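Local structure of Mgp-operon protein 3 (Mycoplasma pneumoniae M129, 6TM0) at residues Ala268-Met273 with Tyr356-Gln361; Arg230-Ser235 with Pro444-Gln449; Arg811-Pro816 with Ser910-Ala915. The protein is a membrane-bound surface adhesin of the P110-like family that probably helps this bacterium attach to host cells. All coordinates share one frame; numbering follows the deposited sequence.

Interaction 1: Ala268-Met273 with Tyr356-Gln361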
loop_
_atom_site.group_PDB
_atom_site.type_symbol
_atom_site.label_atom_id
_atom_site.label_comp_id
_atom_site.label_asym_id
_atom_site.label_seq_id
_atom_site.Cartn_x
_atom_site.Cartn_y
_atom_site.Cartn_z
ATOM N N ALA A 268 -11.464 14.960 21.414
ATOM C CA ALA A 268 -11.931 14.991 20.027
ATOM C C ALA A 268 -13.321 14.358 19.839
ATOM O O ALA A 268 -13.424 13.356 19.136
ATOM C CB ALA A 268 -10.901 14.333 19.110
ATOM N N PRO A 269 -14.416 14.917 20.417
ATOM C CA PRO A 269 -15.739 14.315 20.176
ATOM C C PRO A 269 -16.242 14.629 18.771
ATOM O O PRO A 269 -15.814 15.625 18.189
ATOM C CB PRO A 269 -16.619 14.954 21.253
ATOM C CG PRO A 269 -15.993 16.274 21.521
ATOM C CD PRO A 269 -14.521 16.128 21.264
ATOM N N LEU A 270 -17.143 13.794 18.227
ATOM C CA LEU A 270 -17.703 14.002 16.885
ATOM C C LEU A 270 -18.593 15.251 16.807
ATOM O O LEU A 270 -18.955 15.813 17.850
ATOM C CB LEU A 270 -18.443 12.755 16.390
ATOM C CG LEU A 270 -17.594 11.756 15.643
ATOM C CD1 LEU A 270 -17.416 10.485 16.444
ATOM C CD2 LEU A 270 -18.164 11.466 14.281
ATOM N N VAL A 271 -18.914 15.702 15.578
ATOM C CA VAL A 271 -19.713 16.907 15.350
ATOM C C VAL A 271 -21.119 16.795 16.013
ATOM O O VAL A 271 -22.023 16.118 15.516
ATOM C CB VAL A 271 -19.746 17.350 13.862
ATOM C CG1 VAL A 271 -18.532 18.215 13.543
ATOM C CG2 VAL A 271 -19.824 16.158 12.906
ATOM N N GLY A 272 -21.226 17.425 17.183
ATOM C CA GLY A 272 -22.417 17.439 18.027
ATOM C C GLY A 272 -22.144 16.863 19.404
ATOM O O GLY A 272 -22.425 15.686 19.647
ATOM N N MET A 273 -21.574 17.694 20.309
ATOM C CA MET A 273 -21.206 17.350 21.697
ATOM C C MET A 273 -22.420 16.918 22.549
ATOM O O MET A 273 -22.531 15.733 22.877
ATOM C CB MET A 273 -20.387 18.473 22.388
ATOM C CG MET A 273 -20.537 19.869 21.768
ATOM S SD MET A 273 -22.114 20.694 22.108
ATOM C CE MET A 273 -21.935 22.154 21.105
ATOM N N TYR A 356 -5.773 14.727 20.630
ATOM C CA TYR A 356 -6.161 13.808 19.557
ATOM C C TYR A 356 -6.860 14.478 18.372
ATOM O O TYR A 356 -7.229 15.650 18.450
ATOM C CB TYR A 356 -7.025 12.655 20.108
ATOM C CG TYR A 356 -6.300 11.818 21.135
ATOM C CD1 TYR A 356 -5.354 10.870 20.750
ATOM C CD2 TYR A 356 -6.504 12.021 22.497
ATOM C CE1 TYR A 356 -4.638 10.138 21.696
ATOM C CE2 TYR A 356 -5.805 11.284 23.451
ATOM C CZ TYR A 356 -4.872 10.345 23.044
ATOM O OH TYR A 356 -4.177 9.623 23.974
ATOM N N LEU A 357 -7.010 13.720 17.264
ATOM C CA LEU A 357 -7.738 14.092 16.053
ATOM C C LEU A 357 -8.802 13.026 15.858
ATOM O O LEU A 357 -8.471 11.838 15.881
ATOM C CB LEU A 357 -6.838 14.084 14.806
ATOM C CG LEU A 357 -5.798 15.182 14.623
ATOM C CD1 LEU A 357 -4.915 14.880 13.437
ATOM C CD2 LEU A 357 -6.431 16.553 14.435
ATOM N N ASN A 358 -10.069 13.427 15.680
ATOM C CA ASN A 358 -11.127 12.462 15.412
ATOM C C ASN A 358 -11.188 12.304 13.906
ATOM O O ASN A 358 -11.552 13.252 13.210
ATOM C CB ASN A 358 -12.472 12.923 15.958
ATOM C CG ASN A 358 -13.633 12.115 15.422
ATOM O OD1 ASN A 358 -14.479 12.628 14.695
ATOM N ND2 ASN A 358 -13.682 10.825 15.736
ATOM N N THR A 359 -10.818 11.128 13.397
ATOM C CA THR A 359 -10.803 10.909 11.954
ATOM C C THR A 359 -11.854 9.885 11.493
ATOM O O THR A 359 -11.630 9.188 10.504
ATOM C CB THR A 359 -9.384 10.565 11.481
ATOM O OG1 THR A 359 -8.890 9.472 12.257
ATOM C CG2 THR A 359 -8.430 11.760 11.542
ATOM N N ALA A 360 -13.023 9.844 12.162
ATOM C CA ALA A 360 -14.120 8.927 11.821
ATOM C C ALA A 360 -14.568 9.064 10.356
ATOM O O ALA A 360 -14.738 8.043 9.682
ATOM C CB ALA A 360 -15.295 9.124 12.766
ATOM N N GLN A 361 -14.707 10.321 9.855
ATOM C CA GLN A 361 -15.099 10.635 8.475
ATOM C C GLN A 361 -14.087 10.141 7.440
ATOM O O GLN A 361 -14.503 9.559 6.436
ATOM C CB GLN A 361 -15.353 12.140 8.295
ATOM C CG GLN A 361 -16.700 12.605 8.832
ATOM C CD GLN A 361 -16.668 12.985 10.291
ATOM O OE1 GLN A 361 -15.738 12.663 11.032
ATOM N NE2 GLN A 361 -17.701 13.681 10.740
#
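Because chi1 of Asn358 (167°) turns its CG away from the backbone N, the flat carboxamide leaves the strand toward the loop 268-273 and meets Leu270. Gln361 gets there by another route: its CG sits beside its own backbone N, and a bend at chi2 (88°) folds the chain so that NE2 ends near Val271. The side chains of Leu270 and Asn358 cross at about a right angle. Leu270 CG lies 3.4 Å from Asn358 OD1, while Leu270 CD1 lies 3.8 Å from Asn358 ND2, so the branched end of the leucine spans both polar atoms of the amide without bonding to either. Leu270 CD2 also reaches the first turn of the helix, 4.0 Å from Ala360 CB. Gln361 NE2 stops 3.9 Å from Val271 CG2, an oblique approach of an amide to a methyl group. Its other amide atom, OE1, accepts from Gln879, and the same Gln879 takes a weak bond from Val271 N, so that this one outside residue bridges the two segments. Beside strand 356-358 the contact lies closer to the main chain: Ala268 CB points at the strand, 3.6 Å from Asn358 N and 4.3 Å from Tyr356 CB, and Ala268 O lies 3.3 Å from Asn358 CB. The ring of Tyr356 turns away from this loop to meet Trp256 edge-to-face, and its OH bonds to Glu260, both on helix 253-267. No hydrogen bond passes directly between the segments. The arrangement is a loop leaving a helix, with Ala268 the first residue out of helical conformation, laid by van der Waals contact against a strand-to-helix junction whose strand 356-358 pairs antiparallel with strand 239-241.

Interaction 2: Arg230-Ser235 with Pro444-Gln449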
loop_
_atom_site.group_PDB
_atom_site.type_symbol
_atom_site.label_atom_id
_atom_site.label_comp_id
_atom_site.label_asym_id
_atom_site.label_seq_id
_atom_site.Cartn_x
_atom_site.Cartn_y
_atom_site.Cartn_z
ATOM N N ARG A 230 -3.303 -2.986 17.222
ATOM C CA ARG A 230 -4.259 -3.905 17.848
ATOM C C ARG A 230 -4.115 -5.335 17.371
ATOM O O ARG A 230 -3.619 -5.589 16.269
ATOM C CB ARG A 230 -5.725 -3.414 17.697
ATOM C CG ARG A 230 -6.067 -2.093 18.409
ATOM C CD ARG A 230 -6.264 -2.253 19.903
ATOM N NE ARG A 230 -6.479 -0.980 20.598
ATOM C CZ ARG A 230 -5.510 -0.214 21.095
ATOM N NH1 ARG A 230 -5.806 0.905 21.740
ATOM N NH2 ARG A 230 -4.238 -0.559 20.947
ATOM N N LYS A 231 -4.527 -6.278 18.232
ATOM C CA LYS A 231 -4.517 -7.701 17.917
ATOM C C LYS A 231 -5.658 -7.965 16.929
ATOM O O LYS A 231 -6.519 -7.098 16.730
ATOM C CB LYS A 231 -4.653 -8.561 19.188
ATOM C CG LYS A 231 -3.327 -9.024 19.778
ATOM C CD LYS A 231 -3.592 -9.937 20.971
ATOM C CE LYS A 231 -2.345 -10.561 21.542
ATOM N NZ LYS A 231 -2.636 -11.861 22.211
ATOM N N LEU A 232 -5.648 -9.151 16.307
ATOM C CA LEU A 232 -6.635 -9.577 15.317
ATOM C C LEU A 232 -8.121 -9.505 15.794
ATOM O O LEU A 232 -9.005 -9.272 14.975
ATOM C CB LEU A 232 -6.262 -10.982 14.817
ATOM C CG LEU A 232 -6.267 -11.212 13.302
ATOM C CD1 LEU A 232 -5.682 -10.017 12.507
ATOM C CD2 LEU A 232 -5.562 -12.505 12.958
ATOM N N ASN A 233 -8.389 -9.647 17.096
ATOM C CA ASN A 233 -9.766 -9.543 17.554
ATOM C C ASN A 233 -10.041 -8.238 18.340
ATOM O O ASN A 233 -11.179 -7.993 18.757
ATOM C CB ASN A 233 -10.199 -10.802 18.312
ATOM C CG ASN A 233 -10.365 -12.006 17.413
ATOM O OD1 ASN A 233 -11.276 -12.076 16.586
ATOM N ND2 ASN A 233 -9.487 -12.978 17.553
ATOM N N GLU A 234 -9.021 -7.386 18.490
ATOM C CA GLU A 234 -9.148 -6.068 19.125
ATOM C C GLU A 234 -9.559 -5.060 18.024
ATOM O O GLU A 234 -9.450 -5.398 16.840
ATOM C CB GLU A 234 -7.817 -5.651 19.774
ATOM C CG GLU A 234 -7.367 -6.520 20.941
ATOM C CD GLU A 234 -6.035 -6.165 21.581
ATOM O OE1 GLU A 234 -5.136 -5.664 20.868
ATOM O OE2 GLU A 234 -5.883 -6.407 22.801
ATOM N N SER A 235 -10.027 -3.839 18.401
ATOM C CA SER A 235 -10.481 -2.785 17.453
ATOM C C SER A 235 -9.630 -1.493 17.448
ATOM O O SER A 235 -9.220 -1.026 18.514
ATOM C CB SER A 235 -11.928 -2.410 17.742
ATOM O OG SER A 235 -12.753 -3.559 17.673
ATOM N N PRO A 444 -15.641 -2.441 14.389
ATOM C CA PRO A 444 -15.488 -3.907 14.305
ATOM C C PRO A 444 -14.009 -4.264 14.367
ATOM O O PRO A 444 -13.169 -3.453 13.962
ATOM C CB PRO A 444 -16.074 -4.249 12.931
ATOM C CG PRO A 444 -16.874 -3.051 12.542
ATOM C CD PRO A 444 -16.133 -1.898 13.110
ATOM N N ASN A 445 -13.689 -5.460 14.873
ATOM C CA ASN A 445 -12.306 -5.908 15.051
ATOM C C ASN A 445 -11.444 -5.793 13.779
ATOM O O ASN A 445 -11.967 -5.718 12.672
ATOM C CB ASN A 445 -12.235 -7.323 15.658
ATOM C CG ASN A 445 -12.985 -8.404 14.916
ATOM O OD1 ASN A 445 -12.944 -8.500 13.691
ATOM N ND2 ASN A 445 -13.669 -9.262 15.656
ATOM N N VAL A 446 -10.119 -5.757 13.973
ATOM C CA VAL A 446 -9.104 -5.634 12.937
ATOM C C VAL A 446 -9.336 -6.640 11.785
ATOM O O VAL A 446 -9.405 -6.199 10.639
ATOM C CB VAL A 446 -7.667 -5.700 13.550
ATOM C CG1 VAL A 446 -6.579 -5.819 12.479
ATOM C CG2 VAL A 446 -7.395 -4.489 14.444
ATOM N N ILE A 447 -9.545 -7.946 12.088
ATOM C CA ILE A 447 -9.741 -8.999 11.075
ATOM C C ILE A 447 -10.944 -8.723 10.128
ATOM O O ILE A 447 -10.867 -9.061 8.939
ATOM C CB ILE A 447 -9.780 -10.426 11.697
ATOM C CG1 ILE A 447 -9.602 -11.538 10.623
ATOM C CG2 ILE A 447 -11.008 -10.675 12.575
ATOM C CD1 ILE A 447 -8.200 -11.705 10.043
ATOM N N THR A 448 -12.013 -8.074 10.650
ATOM C CA THR A 448 -13.202 -7.672 9.884
ATOM C C THR A 448 -12.840 -6.567 8.874
ATOM O O THR A 448 -13.048 -6.752 7.671
ATOM C CB THR A 448 -14.338 -7.275 10.829
ATOM O OG1 THR A 448 -14.603 -8.368 11.682
ATOM C CG2 THR A 448 -15.608 -6.897 10.101
ATOM N N GLN A 449 -12.279 -5.439 9.365
ATOM C CA GLN A 449 -11.837 -4.320 8.530
ATOM C C GLN A 449 -10.829 -4.844 7.522
ATOM O O GLN A 449 -10.813 -4.360 6.392
ATOM C CB GLN A 449 -11.161 -3.210 9.352
ATOM C CG GLN A 449 -11.713 -2.996 10.749
ATOM C CD GLN A 449 -12.832 -1.992 10.807
ATOM O OE1 GLN A 449 -13.551 -1.743 9.832
ATOM N NE2 GLN A 449 -13.002 -1.397 11.978
#
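Pro444 brings the chain past Ser235, whose OG lies 3.6 Å from Pro444 C and is itself hydrogen-bonded to Leu443 O. Next comes Asn445, the N-cap of helix 446-454, with its CB 3.3 Å from Asn233 O and its CA making a CH...O contact to Glu234 O. A chi1 of 55° places its CG between the backbone N and the carbonyl carbon, curling OD1 back over the start of the helix. The side chains of Asn233 and Asn445 run alongside each other and point the same way, their amide planes turned 80° apart; that of Asn233 gives its ND2 to Phe66 O. Val446 N donates to Glu234 O (3.0 Å, 162° at the hydrogen). Val446 CG2 packs 3.8 Å from Arg230 CB and lies close to Glu234 O and Lys231 O. Facing this helix end is the type I beta turn Lys231-Glu234, closed both by its main-chain bond and by Glu234 OE1, which accepts from Lys231 N. The turn thus presents carbonyls to the first NH groups of the helix, which have no acceptors from a preceding helical turn. Ile447 N takes the second of them, Leu232 O, at 3.2 Å. With CG1 opposite its backbone N, Ile447 extends CD1 to within 3.8 Å of Leu232 CG, an apolar crossing backed by Val64 and Phe66 of strand 64-66. Thr448 turns inward to the cap: Asn445 OD1 accepts from Thr448 N (3.2 Å), nearly in line with the carbonyl bond, and from Thr448 OG1, which approaches from above the amide plane. That double grip holds the Asn445 amide, while Thr448 OG1 also bonds to Val64 N.

Interaction 3: Arg811-Pro816 with Ser910-Ala915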
loop_
_atom_site.group_PDB
_atom_site.type_symbol
_atom_site.label_atom_id
_atom_site.label_comp_id
_atom_site.label_asym_id
_atom_site.label_seq_id
_atom_site.Cartn_x
_atom_site.Cartn_y
_atom_site.Cartn_z
ATOM N N ARG A 811 6.641 4.404 -14.553
ATOM C CA ARG A 811 6.358 3.581 -15.722
ATOM C C ARG A 811 7.147 2.300 -15.621
ATOM O O ARG A 811 8.376 2.329 -15.422
ATOM C CB ARG A 811 6.688 4.311 -17.031
ATOM C CG ARG A 811 6.206 3.575 -18.277
ATOM C CD ARG A 811 6.343 4.388 -19.554
ATOM N NE ARG A 811 6.419 3.486 -20.701
ATOM C CZ ARG A 811 6.900 3.801 -21.898
ATOM N NH1 ARG A 811 7.347 5.025 -22.143
ATOM N NH2 ARG A 811 6.941 2.894 -22.859
ATOM N N LEU A 812 6.418 1.173 -15.767
ATOM C CA LEU A 812 6.924 -0.196 -15.714
ATOM C C LEU A 812 6.892 -0.757 -17.117
ATOM O O LEU A 812 5.830 -0.802 -17.730
ATOM C CB LEU A 812 6.086 -1.030 -14.740
ATOM C CG LEU A 812 5.756 -0.337 -13.408
ATOM C CD1 LEU A 812 4.713 -1.079 -12.668
ATOM C CD2 LEU A 812 6.992 -0.142 -12.543
ATOM N N ASN A 813 8.070 -1.093 -17.662
ATOM C CA ASN A 813 8.226 -1.568 -19.041
ATOM C C ASN A 813 8.466 -3.073 -19.110
ATOM O O ASN A 813 9.164 -3.628 -18.260
ATOM C CB ASN A 813 9.321 -0.783 -19.751
ATOM C CG ASN A 813 9.309 0.687 -19.404
ATOM O OD1 ASN A 813 8.360 1.416 -19.695
ATOM N ND2 ASN A 813 10.352 1.146 -18.736
ATOM N N PHE A 814 7.867 -3.733 -20.116
ATOM C CA PHE A 814 7.926 -5.184 -20.302
ATOM C C PHE A 814 8.337 -5.577 -21.701
ATOM O O PHE A 814 7.940 -4.934 -22.677
ATOM C CB PHE A 814 6.556 -5.809 -20.020
ATOM C CG PHE A 814 5.884 -5.367 -18.746
ATOM C CD1 PHE A 814 5.163 -4.181 -18.696
ATOM C CD2 PHE A 814 5.933 -6.159 -17.606
ATOM C CE1 PHE A 814 4.537 -3.776 -17.521
ATOM C CE2 PHE A 814 5.292 -5.760 -16.430
ATOM C CZ PHE A 814 4.611 -4.563 -16.393
ATOM N N ASN A 815 9.111 -6.671 -21.792
ATOM C CA ASN A 815 9.557 -7.260 -23.053
ATOM C C ASN A 815 8.362 -8.044 -23.580
ATOM O O ASN A 815 7.919 -8.988 -22.907
ATOM C CB ASN A 815 10.755 -8.180 -22.851
ATOM C CG ASN A 815 11.392 -8.577 -24.153
ATOM O OD1 ASN A 815 10.821 -9.323 -24.956
ATOM N ND2 ASN A 815 12.591 -8.076 -24.393
ATOM N N PRO A 816 7.774 -7.623 -24.732
ATOM C CA PRO A 816 6.552 -8.296 -25.208
ATOM C C PRO A 816 6.771 -9.740 -25.618
ATOM O O PRO A 816 5.905 -10.585 -25.384
ATOM C CB PRO A 816 6.068 -7.408 -26.364
ATOM C CG PRO A 816 7.262 -6.641 -26.807
ATOM C CD PRO A 816 8.166 -6.502 -25.619
ATOM N N SER A 910 19.948 1.974 -23.335
ATOM C CA SER A 910 20.794 2.469 -22.242
ATOM C C SER A 910 19.950 3.080 -21.107
ATOM O O SER A 910 20.252 2.869 -19.931
ATOM C CB SER A 910 21.835 3.456 -22.765
ATOM O OG SER A 910 21.252 4.421 -23.623
ATOM N N GLN A 911 18.874 3.794 -21.475
ATOM C CA GLN A 911 17.909 4.429 -20.576
ATOM C C GLN A 911 16.585 3.617 -20.563
ATOM O O GLN A 911 16.437 2.671 -21.340
ATOM C CB GLN A 911 17.646 5.875 -21.045
ATOM C CG GLN A 911 17.861 6.941 -19.967
ATOM C CD GLN A 911 19.314 7.282 -19.714
ATOM O OE1 GLN A 911 20.131 7.417 -20.637
ATOM N NE2 GLN A 911 19.661 7.449 -18.444
ATOM N N ALA A 912 15.636 3.980 -19.682
ATOM C CA ALA A 912 14.345 3.313 -19.574
ATOM C C ALA A 912 13.239 4.184 -20.184
ATOM O O ALA A 912 13.241 5.389 -19.918
ATOM C CB ALA A 912 14.031 3.042 -18.113
ATOM N N PRO A 913 12.267 3.627 -20.967
ATOM C CA PRO A 913 11.177 4.469 -21.502
ATOM C C PRO A 913 10.307 5.043 -20.378
ATOM O O PRO A 913 9.741 4.300 -19.575
ATOM C CB PRO A 913 10.388 3.510 -22.402
ATOM C CG PRO A 913 11.259 2.338 -22.609
ATOM C CD PRO A 913 12.101 2.223 -21.389
ATOM N N ALA A 914 10.263 6.374 -20.292
ATOM C CA ALA A 914 9.535 7.093 -19.254
ATOM C C ALA A 914 8.144 7.573 -19.673
ATOM O O ALA A 914 7.724 7.390 -20.813
ATOM C CB ALA A 914 10.367 8.263 -18.756
ATOM N N ALA A 915 7.443 8.204 -18.733
ATOM C CA ALA A 915 6.114 8.752 -18.919
ATOM C C ALA A 915 6.071 10.216 -18.417
ATOM O O ALA A 915 6.983 10.645 -17.706
ATOM C CB ALA A 915 5.111 7.891 -18.170
#
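Arg811 and Ala914 bring the two backbones to 5.9 Å, CA to CA, where strand 808-815 and the start of strand 914-920 run obliquely, neither parallel nor antiparallel, with no main-chain bond between them. The polar links run from side chains of the first segment to carbonyls of the second. The aliphatic part of Arg811 is extended from CG to NE, with CG opposite the backbone N (chi1 -171°), which carries the guanidinium across Pro913. Arg811 NH1 donates to Ala914 O at 2.7 Å (151° at the hydrogen); the acceptor lies in the guanidinium plane, but the donor sits well above the plane of the carbonyl. Pro913 CB lies over one face of the guanidinium, toward its rim, 3.4 Å from Arg811 NH1. Nearer the backbone, Arg811 CD packs 4.0 Å from Ala915 CB. Asn813 approaches Pro913 obliquely: its ND2 makes a weak bond to Pro913 O (3.3 Å), touches the ring at CD and is hydrogen-bonded to Ile832 O, while Asn813 OD1 is hydrogen-bonded to Ser800 OG. Ser800 also bonds Arg811 NE, tying both side chains together, and Arg811 NH2 forms a salt bridge with Glu899. Strand 808-815 is flanked in its sheet by strands 799-805 and 834-838, and strand 914-920 pairs with 888-896, so the contact joins two successive antiparallel sheets, helped by a bond from Thr837 to Ala915 O.

From the N terminus, the chain first reaches 230-235, where the long loop of interaction 2 opens. Helix 253-267 follows, then 268-273, where interaction 1 opens; it closes at 356-361, and interaction 2 at 444-449, so interaction 1 is nested inside interaction 2. Residues 280-348, not modelled, lie within both loops, and 377-439, also not modelled, only within the outer one. Interaction 2 ties the turn 231-234 to the start of helix 446-454, and interaction 1 ties the loop leaving helix 253-267 to strand 356-358 and the start of helix 360-365. Interaction 3 follows in series on the opposite side of the chain's centre, linking two C-terminal beta sheets.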